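PDB 5TX7: D-isomer specific 2-hydroxyacid dehydrogenase family protein from Desulfovibrio vulgaris, which probably catalyses the NAD- or NADP-dependent interconversion of D-2-hydroxyacids and 2-oxoacids. Local coordinates for residues Gly260-Ser265 with Pro285-Ala290; Gly148-Ile153 with Gly171-Ala176; Pro213-Leu218 with Gly239-Glu244. All coordinates share one frame; numbering follows the deposited sequence.

Contact 1: residues Gly260-Ser265 with Pro285-Ala290; sequences GLDVLS and PHLAWA
The carboxylate of Asp262 is gripped by two successive backbone N-H groups of the 285-290 loop. Leu287 N reaches OD1 of Asp262 at 3.1 Å in a nearly straight bond (169°), which Asp262 OD1 accepts through its syn lone pair. Ala288 N meets Asp262 OD2 at 2.8 Å, but from above the carboxylate plane, with the bond bent to 146°. A third grip comes from the hydroxyl of Thr284, which also bonds OD1, so the flat group is held at both oxygens and its rotation is fixed. With chi1 at -166° CG stands opposite the backbone N of Asp262 and the carboxylate extends to the loop, where the Ala288 methyl and His106 of helix 100-116 pack against the residue. The Asp262 carbonyl adds a weak bond: its O lies 2.9 Å from His286 N.

The contact ties the loop leaving strand 256-261 to the loop between strand 281-283 and helix 292-310 in the Rossmann-type NAD-binding domain; both loops leave the C-terminal ends of adjacent parallel strands, 281-283 being the outermost of the sheet within this chain. Val263 CG1 sits over one face of the His286 imidazole, 4.0 Å from the ring centroid in a CH-pi contact. On the same ring, ND1 is hydrogen-bonded to Glu267, consistent with the His-Glu pair of D-2-hydroxyacid dehydrogenases.

Leu287 to Ala290 form a type I turn. Trp289 NE1 turns back to bond the carbonyl O of His286 at 2.9 Å, the acceptor lying close to the indole plane. The second subunit reaches this loop too: its Trp136 meets the His286 ring edge-to-face, and its Arg116 bonds Ala288 O.

Contact 2: residues Gly148-Ile153 with Gly171-Ala176; sequences GKTMGI and GMNVIA
Strands 150-154 and 173-177 are the two parallel strands of a beta-alpha-beta unit whose connecting helix is 158-169, and the segments Gly148-Ile153 and Gly171-Ala176 are where they pair. The short strand axes approach to 4.6 Å and are inclined by 20°. Bonds alternate in direction: Asn173 N gives to Lys149 O, Met151 N to Asn173 O at 2.7 Å, Ile175 N to Met151 O at 2.9 Å, and Ile153 N to Ile175 O. One further bond, from Gly148 N to Gly171 O, joins the two segments just before the strands begin. Gly171, with its positive phi, closes the helix in a Schellman motif and turns the chain into its strand.

One side bears Met151, Ile153, Val174 and Ala176. Met172 lies at the head of that row: bent at chi3 (76°), it lays its CE methyl 3.8 Å from Met151 CB and 3.9 Å from Lys149 CB. Further along, Ile153 CD1 abuts Val174 CG1 at 3.8 Å. From helix 158-169, Val163 packs on Ile153 and Ala167 on Met151, Met172 and Val174; Met151 also meets helix 100-116.

The other side carries Thr150, Asn173 and Ile175. Thr150 CG2 touches Ile175 CD1 at 3.8 Å, the two side chains crossing at about a right angle, and Ile175 CG1 rests 3.7 Å from Gly152 CA, where no side chain intervenes.

Ile153, on the Met151 side, touches residues of the Gly155, Gly157, Gly160 sequence, consistent with the glycine-rich turn of a dinucleotide-binding Rossmann fold and its first beta-alpha-beta unit.

Contact 3: residues Pro213-Leu218 with Gly239-Glu244; sequences PETEGL and GPLLDE
Leu241 has CG opposite its carbonyl carbon (chi1 -65°), and chi2 near 177° carries CD1 straight on and leaves the side branch CD2 facing Thr215; there OG1 stands between backbone N and carbonyl carbon (chi1 64°). The two side chains run side by side, pointing the same way, with Leu241 CD2 3.6 Å from Thr215 OG1. The same methyl also comes to 3.4 Å from Thr215 O. The threonine hydroxyl is hydrogen-bonded with Pro210 O and Thr212 N; its approach to Leu241 CD2 is a packing contact.

Gly217 N gives a hydrogen bond to Pro240 O (2.9 Å, 165°), in the carbonyl plane. Gly217 is the third residue of a type II turn from Thr215 to Leu218, where its positive phi fits the turn geometry. Beside that bond, Glu216 CG lies 3.6 Å from Pro240 O.

Leu241 closes a short 3-10 turn, and Leu211 and Leu207 pack on its side chain. After it, Asp243 N-caps helix 244-253. The contact thus joins the loops that follow neighbouring parallel strands 204-207 and 231-235, at the C-terminal edge of the sheet, the side where Rossmann folds typically bind NAD.

How the contacts relate
All three contacts belong to the NAD-binding domain and its seven-stranded parallel sheet. Contact 2 pairs two strands in one half; contact 1 joins the loops after the last two strands of the other half, and contact 3 joins loops leaving two strands between. Contacts 1 and 3, centres 15 Å apart, touch directly: Ser265 N lies 3.0 Å from Glu244 OE2, probably hydrogen-bonded, and Val263 CG2 packs 3.4 Å from Gly239 N. Contact 2 touches neither; its centre is 22 Å from each, with nearest atoms about 8 Å from contact 3 and about 11 Å from contact 1. His286 of contact 1 probably lies at the active site, at the C-terminal ends of the strands, where the loops of contact 3 also lie.

Contact 1: residues Gly260-Ser265 with Pro285-Ala290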
loop_
_atom_site.group_PDB
_atom_site.type_symbol
_atom_site.label_atom_id
_atom_site.label_comp_id
_atom_site.label_asym_id
_atom_site.label_seq_id
_atom_site.Cartn_x
_atom_site.Cartn_y
_atom_site.Cartn_z
ATOM N N GLY A 260 7.161 -1.297 -11.088
ATOM C CA GLY A 260 6.724 -2.359 -10.202
ATOM C C GLY A 260 6.236 -3.515 -11.059
ATOM O O GLY A 260 5.241 -3.392 -11.763
ATOM N N LEU A 261 6.919 -4.648 -10.987
ATOM C CA LEU A 261 6.685 -5.745 -11.920
ATOM C C LEU A 261 6.457 -7.037 -11.160
ATOM O O LEU A 261 7.288 -7.440 -10.364
ATOM C CB LEU A 261 7.883 -5.890 -12.852
ATOM C CG LEU A 261 8.360 -4.604 -13.528
ATOM C CD1 LEU A 261 9.630 -4.907 -14.312
ATOM C CD2 LEU A 261 7.305 -4.007 -14.439
ATOM N N ASP A 262 5.307 -7.663 -11.379
ATOM C CA ASP A 262 5.034 -8.965 -10.814
ATOM C C ASP A 262 5.256 -10.118 -11.831
ATOM O O ASP A 262 5.191 -11.301 -11.493
ATOM C CB ASP A 262 3.624 -9.001 -10.276
ATOM C CG ASP A 262 3.393 -10.189 -9.380
ATOM O OD1 ASP A 262 4.184 -10.391 -8.413
ATOM O OD2 ASP A 262 2.440 -10.947 -9.688
ATOM N N VAL A 263 5.538 -9.759 -13.074
ATOM C CA VAL A 263 5.763 -10.717 -14.122
ATOM C C VAL A 263 6.927 -10.228 -14.963
ATOM O O VAL A 263 7.242 -9.030 -14.961
ATOM C CB VAL A 263 4.503 -10.897 -14.976
ATOM C CG1 VAL A 263 3.360 -11.456 -14.137
ATOM C CG2 VAL A 263 4.101 -9.574 -15.616
ATOM N N LEU A 264 7.554 -11.179 -15.647
ATOM C CA LEU A 264 8.675 -10.951 -16.568
ATOM C C LEU A 264 8.545 -11.919 -17.767
ATOM O O LEU A 264 7.830 -12.917 -17.699
ATOM C CB LEU A 264 10.009 -11.157 -15.865
ATOM C CG LEU A 264 10.344 -10.274 -14.663
ATOM C CD1 LEU A 264 11.677 -10.766 -14.042
ATOM C CD2 LEU A 264 10.489 -8.819 -15.071
ATOM N N SER A 265 9.200 -11.592 -18.873
ATOM C CA SER A 265 9.118 -12.404 -20.090
ATOM C C SER A 265 9.759 -13.776 -19.913
ATOM O O SER A 265 9.275 -14.738 -20.518
ATOM C CB SER A 265 9.734 -11.668 -21.271
ATOM O OG SER A 265 9.007 -10.467 -21.504
ATOM N N PRO A 285 7.659 -12.095 -7.326
ATOM C CA PRO A 285 7.703 -13.339 -8.088
ATOM C C PRO A 285 6.328 -13.910 -8.477
ATOM O O PRO A 285 5.935 -14.973 -7.986
ATOM C CB PRO A 285 8.447 -14.277 -7.129
ATOM C CG PRO A 285 7.974 -13.832 -5.803
ATOM C CD PRO A 285 7.953 -12.342 -5.901
ATOM N N HIS A 286 5.604 -13.204 -9.348
ATOM C CA HIS A 286 4.336 -13.668 -9.890
ATOM C C HIS A 286 3.370 -14.133 -8.803
ATOM O O HIS A 286 2.860 -15.247 -8.848
ATOM C CB HIS A 286 4.602 -14.764 -10.919
ATOM C CG HIS A 286 3.499 -14.953 -11.905
ATOM N ND1 HIS A 286 3.676 -15.648 -13.084
ATOM C CD2 HIS A 286 2.205 -14.551 -11.890
ATOM C CE1 HIS A 286 2.531 -15.676 -13.748
ATOM N NE2 HIS A 286 1.629 -15.003 -13.055
ATOM N N LEU A 287 3.123 -13.258 -7.839
ATOM C CA LEU A 287 2.298 -13.555 -6.680
ATOM C C LEU A 287 1.135 -12.569 -6.486
ATOM O O LEU A 287 0.514 -12.551 -5.434
ATOM C CB LEU A 287 3.197 -13.599 -5.421
ATOM C CG LEU A 287 4.030 -12.379 -5.034
ATOM C CD1 LEU A 287 3.177 -11.179 -4.676
ATOM C CD2 LEU A 287 4.948 -12.683 -3.866
ATOM N N ALA A 288 0.836 -11.757 -7.485
ATOM C CA ALA A 288 -0.211 -10.729 -7.346
ATOM C C ALA A 288 -1.580 -11.381 -7.115
ATOM O O ALA A 288 -2.399 -10.872 -6.353
ATOM C CB ALA A 288 -0.252 -9.840 -8.572
ATOM N N TRP A 289 -1.797 -12.510 -7.789
ATOM C CA TRP A 289 -3.013 -13.354 -7.693
ATOM C C TRP A 289 -3.248 -14.063 -6.373
ATOM O O TRP A 289 -4.315 -14.660 -6.178
ATOM C CB TRP A 289 -2.943 -14.465 -8.761
ATOM C CG TRP A 289 -1.809 -15.444 -8.489
ATOM C CD1 TRP A 289 -0.490 -15.277 -8.807
ATOM C CD2 TRP A 289 -1.896 -16.703 -7.799
ATOM N NE1 TRP A 289 0.240 -16.356 -8.368
ATOM C CE2 TRP A 289 -0.594 -17.242 -7.743
ATOM C CE3 TRP A 289 -2.954 -17.431 -7.232
ATOM C CZ2 TRP A 289 -0.314 -18.481 -7.160
ATOM C CZ3 TRP A 289 -2.675 -18.660 -6.632
ATOM C CH2 TRP A 289 -1.359 -19.174 -6.595
ATOM N N ALA A 290 -2.259 -14.047 -5.488
ATOM C CA ALA A 290 -2.098 -15.107 -4.483
ATOM C C ALA A 290 -2.470 -14.770 -3.049
ATOM O O ALA A 290 -1.950 -15.409 -2.125
ATOM C CB ALA A 290 -0.670 -15.599 -4.530
#

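Contact 2: residues Gly148-Ile153 with Gly171-Ala176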
loop_
_atom_site.group_PDB
_atom_site.type_symbol
_atom_site.label_atom_id
_atom_site.label_comp_id
_atom_site.label_asym_id
_atom_site.label_seq_id
_atom_site.Cartn_x
_atom_site.Cartn_y
_atom_site.Cartn_z
ATOM N N GLY A 148 -3.682 14.128 -7.104
ATOM C CA GLY A 148 -3.538 14.918 -8.318
ATOM C C GLY A 148 -2.772 14.284 -9.476
ATOM O O GLY A 148 -2.729 14.869 -10.551
ATOM N N LYS A 149 -2.173 13.112 -9.276
ATOM C CA LYS A 149 -1.574 12.371 -10.381
ATOM C C LYS A 149 -2.657 11.680 -11.220
ATOM O O LYS A 149 -3.763 11.451 -10.742
ATOM C CB LYS A 149 -0.581 11.313 -9.880
ATOM C CG LYS A 149 0.638 11.811 -9.123
ATOM C CD LYS A 149 1.666 10.676 -9.036
ATOM C CE LYS A 149 3.019 11.061 -8.449
ATOM N NZ LYS A 149 3.479 12.450 -8.755
ATOM N N THR A 150 -2.326 11.359 -12.468
ATOM C CA THR A 150 -3.227 10.657 -13.374
ATOM C C THR A 150 -2.819 9.179 -13.464
ATOM O O THR A 150 -1.677 8.853 -13.780
ATOM C CB THR A 150 -3.241 11.321 -14.761
ATOM O OG1 THR A 150 -3.855 12.597 -14.629
ATOM C CG2 THR A 150 -4.042 10.531 -15.779
ATOM N N MET A 151 -3.776 8.309 -13.164
ATOM C CA MET A 151 -3.624 6.879 -13.335
ATOM C C MET A 151 -4.204 6.514 -14.689
ATOM O O MET A 151 -5.386 6.759 -14.956
ATOM C CB MET A 151 -4.367 6.131 -12.218
ATOM C CG MET A 151 -4.431 4.625 -12.362
ATOM S SD MET A 151 -2.879 3.763 -12.024
ATOM C CE MET A 151 -2.900 3.778 -10.241
ATOM N N GLY A 152 -3.355 5.924 -15.530
ATOM C CA GLY A 152 -3.723 5.433 -16.852
ATOM C C GLY A 152 -3.814 3.929 -16.775
ATOM O O GLY A 152 -2.858 3.271 -16.368
ATOM N N ILE A 153 -4.965 3.388 -17.152
ATOM C CA ILE A 153 -5.273 1.968 -16.984
ATOM C C ILE A 153 -5.439 1.353 -18.370
ATOM O O ILE A 153 -6.387 1.671 -19.079
ATOM C CB ILE A 153 -6.550 1.802 -16.124
ATOM C CG1 ILE A 153 -6.301 2.393 -14.737
ATOM C CG2 ILE A 153 -6.980 0.348 -16.022
ATOM C CD1 ILE A 153 -7.523 2.442 -13.850
ATOM N N GLY A 171 -7.399 10.184 -4.595
ATOM C CA GLY A 171 -7.301 11.522 -5.198
ATOM C C GLY A 171 -6.648 11.615 -6.570
ATOM O O GLY A 171 -6.241 12.695 -6.965
ATOM N N MET A 172 -6.550 10.499 -7.293
ATOM C CA MET A 172 -5.962 10.491 -8.627
ATOM C C MET A 172 -7.051 10.694 -9.679
ATOM O O MET A 172 -8.198 10.301 -9.487
ATOM C CB MET A 172 -5.245 9.169 -8.924
ATOM C CG MET A 172 -4.226 8.741 -7.905
ATOM S SD MET A 172 -3.378 7.190 -8.262
ATOM C CE MET A 172 -2.258 7.805 -9.529
ATOM N N ASN A 173 -6.663 11.298 -10.795
ATOM C CA ASN A 173 -7.481 11.304 -11.983
ATOM C C ASN A 173 -7.283 9.954 -12.612
ATOM O O ASN A 173 -6.209 9.367 -12.478
ATOM C CB ASN A 173 -7.029 12.377 -12.959
ATOM C CG ASN A 173 -7.022 13.748 -12.331
ATOM O OD1 ASN A 173 -8.057 14.292 -12.054
ATOM N ND2 ASN A 173 -5.862 14.308 -12.106
ATOM N N VAL A 174 -8.311 9.471 -13.298
ATOM C CA VAL A 174 -8.283 8.173 -13.949
ATOM C C VAL A 174 -8.584 8.349 -15.439
ATOM O O VAL A 174 -9.495 9.078 -15.824
ATOM C CB VAL A 174 -9.293 7.204 -13.318
ATOM C CG1 VAL A 174 -9.212 5.835 -13.961
ATOM C CG2 VAL A 174 -9.056 7.096 -11.815
ATOM N N ILE A 175 -7.783 7.686 -16.264
ATOM C CA ILE A 175 -8.063 7.519 -17.675
ATOM C C ILE A 175 -7.850 6.060 -18.038
ATOM O O ILE A 175 -6.961 5.411 -17.512
ATOM C CB ILE A 175 -7.212 8.461 -18.551
ATOM C CG1 ILE A 175 -5.706 8.138 -18.438
ATOM C CG2 ILE A 175 -7.495 9.913 -18.165
ATOM C CD1 ILE A 175 -4.852 9.092 -19.247
ATOM N N ALA A 176 -8.692 5.542 -18.924
ATOM C CA ALA A 176 -8.675 4.133 -19.278
ATOM C C ALA A 176 -8.626 3.941 -20.778
ATOM O O ALA A 176 -9.362 4.606 -21.500
ATOM C CB ALA A 176 -9.909 3.461 -18.716
#

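Contact 3: residues Pro213-Leu218 with Gly239-Glu244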
loop_
_atom_site.group_PDB
_atom_site.type_symbol
_atom_site.label_atom_id
_atom_site.label_comp_id
_atom_site.label_asym_id
_atom_site.label_seq_id
_atom_site.Cartn_x
_atom_site.Cartn_y
_atom_site.Cartn_z
ATOM N N PRO A 213 -1.106 -10.979 -30.165
ATOM C CA PRO A 213 -0.282 -10.327 -31.191
ATOM C C PRO A 213 -0.331 -8.789 -31.150
ATOM O O PRO A 213 0.722 -8.153 -31.225
ATOM C CB PRO A 213 -0.887 -10.845 -32.502
ATOM C CG PRO A 213 -1.438 -12.192 -32.157
ATOM C CD PRO A 213 -1.778 -12.188 -30.686
ATOM N N GLU A 214 -1.536 -8.223 -31.005
ATOM C CA GLU A 214 -1.757 -6.761 -30.993
ATOM C C GLU A 214 -1.125 -6.034 -29.810
ATOM O O GLU A 214 -0.711 -4.882 -29.946
ATOM C CB GLU A 214 -3.256 -6.435 -31.011
ATOM N N THR A 215 -1.059 -6.698 -28.652
ATOM C CA THR A 215 -0.547 -6.080 -27.422
ATOM C C THR A 215 0.861 -6.503 -27.020
ATOM O O THR A 215 1.399 -5.947 -26.063
ATOM C CB THR A 215 -1.497 -6.293 -26.223
ATOM O OG1 THR A 215 -1.591 -7.686 -25.905
ATOM C CG2 THR A 215 -2.885 -5.735 -26.523
ATOM N N GLU A 216 1.490 -7.440 -27.739
ATOM C CA GLU A 216 2.904 -7.730 -27.489
ATOM C C GLU A 216 3.765 -6.456 -27.712
ATOM O O GLU A 216 3.637 -5.775 -28.724
ATOM C CB GLU A 216 3.438 -8.883 -28.325
ATOM C CG GLU A 216 4.913 -9.160 -27.994
ATOM C CD GLU A 216 5.391 -10.574 -28.302
ATOM O OE1 GLU A 216 4.646 -11.553 -28.042
ATOM O OE2 GLU A 216 6.544 -10.705 -28.779
ATOM N N GLY A 217 4.611 -6.141 -26.731
ATOM C CA GLY A 217 5.505 -4.988 -26.785
ATOM C C GLY A 217 4.789 -3.656 -26.825
ATOM O O GLY A 217 5.255 -2.700 -27.463
ATOM N N LEU A 218 3.653 -3.602 -26.138
ATOM C CA LEU A 218 2.826 -2.397 -26.027
ATOM C C LEU A 218 3.612 -1.251 -25.406
ATOM O O LEU A 218 3.625 -0.141 -25.930
ATOM C CB LEU A 218 1.599 -2.741 -25.174
ATOM C CG LEU A 218 0.480 -1.809 -24.816
ATOM C CD1 LEU A 218 -0.736 -2.681 -24.520
ATOM C CD2 LEU A 218 0.834 -0.956 -23.613
ATOM N N GLY A 239 4.367 -10.462 -18.882
ATOM C CA GLY A 239 5.727 -9.985 -19.174
ATOM C C GLY A 239 5.966 -9.434 -20.571
ATOM O O GLY A 239 6.469 -8.328 -20.711
ATOM N N PRO A 240 5.581 -10.184 -21.614
ATOM C CA PRO A 240 5.778 -9.709 -22.990
ATOM C C PRO A 240 4.974 -8.474 -23.417
ATOM O O PRO A 240 5.128 -8.014 -24.545
ATOM C CB PRO A 240 5.416 -10.939 -23.854
ATOM C CG PRO A 240 5.618 -12.103 -22.964
ATOM C CD PRO A 240 5.215 -11.614 -21.585
ATOM N N LEU A 241 4.142 -7.927 -22.541
ATOM C CA LEU A 241 3.554 -6.608 -22.771
ATOM C C LEU A 241 4.605 -5.486 -22.819
ATOM O O LEU A 241 4.338 -4.431 -23.383
ATOM C CB LEU A 241 2.478 -6.302 -21.715
ATOM C CG LEU A 241 1.233 -7.173 -21.705
ATOM C CD1 LEU A 241 0.335 -6.771 -20.552
ATOM C CD2 LEU A 241 0.476 -7.063 -23.013
ATOM N N LEU A 242 5.786 -5.715 -22.250
ATOM C CA LEU A 242 6.880 -4.728 -22.243
ATOM C C LEU A 242 8.000 -5.086 -23.191
ATOM O O LEU A 242 8.280 -6.267 -23.381
ATOM C CB LEU A 242 7.551 -4.707 -20.868
ATOM C CG LEU A 242 6.786 -4.576 -19.591
ATOM C CD1 LEU A 242 7.774 -4.446 -18.441
ATOM C CD2 LEU A 242 5.955 -3.340 -19.745
ATOM N N ASP A 243 8.662 -4.059 -23.729
ATOM C CA ASP A 243 10.022 -4.204 -24.263
ATOM C C ASP A 243 10.932 -3.957 -23.062
ATOM O O ASP A 243 11.121 -2.813 -22.637
ATOM C CB ASP A 243 10.280 -3.205 -25.403
ATOM C CG ASP A 243 11.739 -3.229 -25.915
ATOM O OD1 ASP A 243 12.579 -3.998 -25.403
ATOM O OD2 ASP A 243 12.062 -2.462 -26.846
ATOM N N GLU A 244 11.467 -5.040 -22.505
ATOM C CA GLU A 244 12.242 -5.004 -21.253
ATOM C C GLU A 244 13.477 -4.104 -21.341
ATOM O O GLU A 244 13.840 -3.451 -20.359
ATOM C CB GLU A 244 12.633 -6.432 -20.804
ATOM C CG GLU A 244 11.435 -7.321 -20.427
ATOM C CD GLU A 244 11.820 -8.616 -19.719
ATOM O OE1 GLU A 244 12.986 -9.090 -19.854
ATOM O OE2 GLU A 244 10.946 -9.187 -19.009
#